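Local coordinates for hypothetical protein (Mus musculus, PDB 1VKB) that probably acts as a gamma-glutamylamine cyclotransferase, releasing the free amine from a gamma-glutamylamine while the glutamyl part closes to 5-oxoproline, at residues P53-A57 and L139-Y145; W64-L68 and V126-Y132. One frame throughout, in Å; residues are numbered along the deposited sequence. Where two conformers were deposited one is given.

In the fold
Strand 54-57 and strand 62-66 follow one another in the chain as an antiparallel pair, and each is used by one contact. Interaction 1 lays the loop 139-145 along the first strand; interaction 2 joins the second to the end of strand 121-129, in parallel. The centres lie about 11 Å apart, and the two sites touch through Val55 O to Trp64 N and Pro53 O to Leu66 N, both 2.8 Å and probably hydrogen bonds. Along the chain interaction 2 is nested within the loop that interaction 1 closes. The late loop is thus attached to the edge of strand 54-57, which pairs with 62-66 and through it with 121-129, in the mixed sheet of the gamma-glutamyl cyclotransferase-like fold.

Interaction 1: residues P53-A57 and L139-Y145; sequences PLVIA and LPYHESY
Leu54 and His142 make the one direct backbone hydrogen bond between strand 54-57 and loop 139-145: His142 N donates to Leu54 O over 2.8 Å, nearly straight at 166° and in the carbonyl plane. The side chains pack closely around it. With CG anti to the backbone N (chi1 171°), Leu54 brings CD2 to His142 CB at 3.9 Å and to the backbone at Ser144 C and Tyr145 N. The longer branch of Ile56, its CG1 anti to the carbonyl carbon, ends in a methyl that can touch two rings: CD1 lies over a face of the His142 imidazole, 4.1 Å from its centroid, and meets the edge of Tyr145 at CD1, 3.8 Å away. Pro53 suits its place because its ring C-H groups pack well on an aromatic face; CB sits over the centre of the Tyr141 ring, 3.6 Å from the centroid, a CH-pi contact. Tightest is Ala57 CB against Leu139 CD1, at 3.5 Å. The looser side has exposed Pro140 and Glu143 and a water-bridged backbone: one water accepts from Leu54 N and donates to His142 O, another links Ile56 N to Pro140 O likewise. The arrangement is an irregular loop partly bridged by water to a strand of the gamma-glutamyl cyclotransferase-like fold.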
# COMPACT_ATOMS: atom_id res chain seq x y z
N PRO A 53 7.91 -9.21 -1.25
CA PRO A 53 8.83 -8.18 -1.73
C PRO A 53 8.16 -6.84 -1.91
O PRO A 53 7.09 -6.75 -2.53
CB PRO A 53 9.30 -8.74 -3.10
CG PRO A 53 8.90 -10.15 -3.11
CD PRO A 53 7.61 -10.19 -2.31
N LEU A 54 8.80 -5.78 -1.41
CA LEU A 54 8.37 -4.41 -1.64
C LEU A 54 9.47 -3.72 -2.38
O LEU A 54 10.59 -3.60 -1.85
CB LEU A 54 8.10 -3.69 -0.32
CG LEU A 54 7.84 -2.21 -0.33
CD1 LEU A 54 6.63 -1.91 -1.26
CD2 LEU A 54 7.68 -1.61 1.08
N VAL A 55 9.17 -3.29 -3.60
CA VAL A 55 10.18 -2.70 -4.46
C VAL A 55 9.73 -1.31 -4.90
O VAL A 55 8.56 -1.02 -5.02
CB VAL A 55 10.47 -3.58 -5.73
CG1 VAL A 55 11.05 -4.94 -5.36
CG2 VAL A 55 9.23 -3.77 -6.60
N ILE A 56 10.72 -0.46 -5.15
CA ILE A 56 10.51 0.87 -5.69
C ILE A 56 10.97 0.82 -7.12
O ILE A 56 12.18 0.63 -7.40
CB ILE A 56 11.29 1.91 -4.87
CG1 ILE A 56 10.79 1.96 -3.42
CG2 ILE A 56 11.09 3.27 -5.48
CD1 ILE A 56 11.66 2.79 -2.51
N ALA A 57 10.03 0.93 -8.04
CA ALA A 57 10.31 0.51 -9.40
C ALA A 57 9.58 1.31 -10.45
O ALA A 57 8.52 1.89 -10.22
CB ALA A 57 9.99 -0.98 -9.54
N LEU A 139 15.40 -5.99 -7.72
CA LEU A 139 15.54 -4.71 -7.02
C LEU A 139 15.55 -4.98 -5.51
O LEU A 139 15.18 -6.07 -5.06
CB LEU A 139 14.39 -3.78 -7.36
CG LEU A 139 14.39 -3.25 -8.78
CD1 LEU A 139 13.07 -2.54 -9.04
CD2 LEU A 139 15.57 -2.31 -9.00
N PRO A 140 16.00 -4.00 -4.72
CA PRO A 140 16.06 -4.20 -3.29
C PRO A 140 14.66 -4.45 -2.71
O PRO A 140 13.73 -3.81 -3.13
CB PRO A 140 16.61 -2.87 -2.79
CG PRO A 140 17.42 -2.34 -3.93
CD PRO A 140 16.57 -2.70 -5.13
N TYR A 141 14.56 -5.35 -1.73
CA TYR A 141 13.29 -5.62 -1.05
C TYR A 141 13.22 -4.93 0.28
O TYR A 141 14.02 -5.20 1.16
CB TYR A 141 13.07 -7.12 -0.82
CG TYR A 141 12.99 -7.98 -2.07
CD1 TYR A 141 12.86 -7.45 -3.36
CD2 TYR A 141 13.04 -9.36 -1.96
CE1 TYR A 141 12.78 -8.29 -4.47
CE2 TYR A 141 12.96 -10.20 -3.08
CZ TYR A 141 12.82 -9.66 -4.32
OH TYR A 141 12.79 -10.51 -5.42
N HIS A 142 12.26 -4.02 0.38
CA HIS A 142 12.14 -3.10 1.50
C HIS A 142 11.22 -3.62 2.57
O HIS A 142 10.22 -4.28 2.29
CB HIS A 142 11.55 -1.77 0.99
CG HIS A 142 12.51 -0.97 0.17
ND1 HIS A 142 13.39 -0.08 0.73
CD2 HIS A 142 12.79 -0.99 -1.15
CE1 HIS A 142 14.15 0.44 -0.22
NE2 HIS A 142 13.81 -0.11 -1.37
N GLU A 143 11.53 -3.28 3.80
CA GLU A 143 10.61 -3.55 4.91
C GLU A 143 9.56 -2.45 4.99
O GLU A 143 8.41 -2.69 5.41
CB GLU A 143 11.39 -3.63 6.22
CG GLU A 143 12.26 -4.89 6.28
CD GLU A 143 13.21 -4.92 7.49
OE1 GLU A 143 13.16 -4.00 8.32
OE2 GLU A 143 14.00 -5.88 7.55
N SER A 144 9.95 -1.24 4.62
CA SER A 144 9.04 -0.10 4.65
C SER A 144 9.37 0.86 3.53
O SER A 144 10.52 0.90 3.04
CB SER A 144 9.06 0.61 6.00
OG SER A 144 10.26 1.26 6.28
N TYR A 145 8.38 1.67 3.17
CA TYR A 145 8.52 2.68 2.12
C TYR A 145 8.55 4.11 2.66
O TYR A 145 7.67 4.53 3.42
CB TYR A 145 7.35 2.59 1.15
CG TYR A 145 7.37 3.68 0.10
CD1 TYR A 145 8.26 3.66 -0.93
CD2 TYR A 145 6.46 4.76 0.18
CE1 TYR A 145 8.29 4.73 -1.92
CE2 TYR A 145 6.45 5.75 -0.77
CZ TYR A 145 7.37 5.75 -1.80
OH TYR A 145 7.34 6.76 -2.73
O HOH W 1 10.13 -6.76 1.08
O HOH W 2 13.27 -1.42 -4.23

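Interaction 2: residues W64-L68 and V126-Y132; sequences WLLYL and VYTTATY
Parallel pairing of strands 62-66 and 121-129, in the mixed sheet of the gamma-glutamyl cyclotransferase-like fold, brings Leu66 beside Thr129. The short strand segments are strongly splayed, at 67°, and two backbone bonds hold them: Thr129 N donates to Leu65 O, and Tyr67 N to Thr129 O, each 2.9 Å. The second donor stands above the carbonyl plane. Thr129, a beta-branched residue suited to a strand, divides its side chain. OG1, anti to the backbone N at chi1 -177°, accepts from Thr131 N in an ST turn and also bonds to Met99 O, while CG2 meets Leu66 CD2 at 3.8 Å and Trp64 CE3 at 3.9 Å. A valine here would probably cost the turn its acceptor, leaving Thr131 N without that partner and Met99 O without its hydroxyl mate. Leu66 CD2 also lies 3.7 Å from Tyr132 CB, and Leu66 CD1 comes over a face of the ring. Tyr132 CG lies between the backbone N and the carbonyl carbon (chi1 51°), which places the ring beneath that methyl. Farther out, Leu68 CD1 approaches Tyr132 OH at 3.5 Å. Two backbone bonds and the OG1 turn thus hold the crossing chains, with Thr129 CG2, Leu66 and the Tyr132 ring packed beside them as an apolar patch.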
# COMPACT_ATOMS: atom_id res chain seq x y z
N TRP A 64 5.76 -0.97 -4.96
CA TRP A 64 4.93 -2.11 -5.34
C TRP A 64 5.16 -3.26 -4.41
O TRP A 64 6.30 -3.74 -4.28
CB TRP A 64 5.27 -2.59 -6.76
CG TRP A 64 5.41 -1.52 -7.82
CD1 TRP A 64 6.51 -0.78 -8.10
CD2 TRP A 64 4.43 -1.16 -8.83
NE1 TRP A 64 6.27 0.04 -9.19
CE2 TRP A 64 5.00 -0.18 -9.65
CE3 TRP A 64 3.12 -1.56 -9.09
CZ2 TRP A 64 4.30 0.41 -10.71
CZ3 TRP A 64 2.44 -0.97 -10.14
CH2 TRP A 64 3.04 -0.01 -10.94
N LEU A 65 4.08 -3.76 -3.81
CA LEU A 65 4.12 -4.97 -3.02
C LEU A 65 3.82 -6.15 -3.95
O LEU A 65 2.67 -6.32 -4.44
CB LEU A 65 3.13 -4.90 -1.85
CG LEU A 65 3.33 -5.93 -0.75
CD1 LEU A 65 4.67 -5.68 -0.04
CD2 LEU A 65 2.20 -5.82 0.26
N LEU A 66 4.88 -6.90 -4.28
CA LEU A 66 4.78 -7.96 -5.28
C LEU A 66 4.10 -9.16 -4.65
O LEU A 66 4.43 -9.55 -3.54
CB LEU A 66 6.13 -8.33 -5.84
CG LEU A 66 7.05 -7.22 -6.29
CD1 LEU A 66 8.32 -7.80 -6.90
CD2 LEU A 66 6.30 -6.31 -7.23
N TYR A 67 3.18 -9.77 -5.38
CA TYR A 67 2.42 -10.88 -4.82
C TYR A 67 3.23 -12.18 -4.96
O TYR A 67 2.97 -13.01 -5.84
CB TYR A 67 1.02 -11.00 -5.43
CG TYR A 67 0.21 -11.94 -4.58
CD1 TYR A 67 -0.26 -11.55 -3.34
CD2 TYR A 67 0.08 -13.28 -4.94
CE1 TYR A 67 -0.92 -12.44 -2.51
CE2 TYR A 67 -0.57 -14.19 -4.11
CZ TYR A 67 -1.06 -13.76 -2.89
OH TYR A 67 -1.74 -14.66 -2.07
N LEU A 68 4.21 -12.31 -4.08
CA LEU A 68 5.07 -13.45 -3.96
C LEU A 68 5.20 -13.80 -2.48
O LEU A 68 6.25 -13.52 -1.83
CB LEU A 68 6.44 -13.11 -4.53
CG LEU A 68 6.44 -12.94 -6.06
CD1 LEU A 68 7.63 -12.17 -6.51
CD2 LEU A 68 6.41 -14.32 -6.73
N VAL A 126 -5.23 -4.95 0.60
CA VAL A 126 -3.91 -4.38 0.27
C VAL A 126 -3.80 -4.37 -1.24
O VAL A 126 -4.29 -5.31 -1.89
CB VAL A 126 -2.77 -5.26 0.85
CG1 VAL A 126 -1.41 -4.61 0.58
CG2 VAL A 126 -2.95 -5.45 2.35
N TYR A 127 -3.22 -3.31 -1.80
CA TYR A 127 -2.96 -3.24 -3.25
C TYR A 127 -1.63 -3.97 -3.55
O TYR A 127 -0.57 -3.46 -3.23
CB TYR A 127 -2.98 -1.78 -3.73
CG TYR A 127 -4.38 -1.23 -3.61
CD1 TYR A 127 -5.37 -1.63 -4.53
CD2 TYR A 127 -4.75 -0.40 -2.56
CE1 TYR A 127 -6.67 -1.19 -4.41
CE2 TYR A 127 -6.11 0.02 -2.40
CZ TYR A 127 -7.03 -0.35 -3.34
OH TYR A 127 -8.33 0.05 -3.22
N THR A 128 -1.72 -5.22 -4.04
CA THR A 128 -0.53 -6.02 -4.41
C THR A 128 -0.43 -6.03 -5.92
O THR A 128 -1.31 -5.56 -6.60
CB THR A 128 -0.64 -7.44 -3.87
OG1 THR A 128 -1.81 -8.08 -4.43
CG2 THR A 128 -0.88 -7.41 -2.40
N THR A 129 0.65 -6.57 -6.47
CA THR A 129 0.70 -6.75 -7.90
C THR A 129 1.36 -8.04 -8.34
O THR A 129 2.39 -8.44 -7.79
CB THR A 129 1.29 -5.57 -8.61
OG1 THR A 129 1.23 -5.83 -10.02
CG2 THR A 129 2.76 -5.39 -8.32
N ALA A 130 0.69 -8.69 -9.30
CA ALA A 130 1.19 -9.85 -10.04
C ALA A 130 1.59 -9.42 -11.46
O ALA A 130 2.01 -10.25 -12.28
CB ALA A 130 0.13 -10.89 -10.13
N THR A 131 1.48 -8.13 -11.78
CA THR A 131 1.76 -7.69 -13.18
C THR A 131 2.97 -6.76 -13.23
O THR A 131 3.06 -5.92 -14.08
CB THR A 131 0.53 -6.97 -13.76
OG1 THR A 131 0.09 -5.92 -12.86
CG2 THR A 131 -0.65 -7.91 -13.91
N TYR A 132 3.89 -6.92 -12.28
CA TYR A 132 5.16 -6.21 -12.24
C TYR A 132 6.03 -6.59 -13.44
O TYR A 132 5.88 -7.67 -14.02
CB TYR A 132 5.91 -6.54 -10.92
CG TYR A 132 6.04 -8.03 -10.63
CD1 TYR A 132 5.04 -8.71 -9.90
CD2 TYR A 132 7.16 -8.77 -11.04
CE1 TYR A 132 5.14 -10.03 -9.62
CE2 TYR A 132 7.25 -10.10 -10.76
CZ TYR A 132 6.23 -10.73 -10.05
OH TYR A 132 6.33 -12.07 -9.78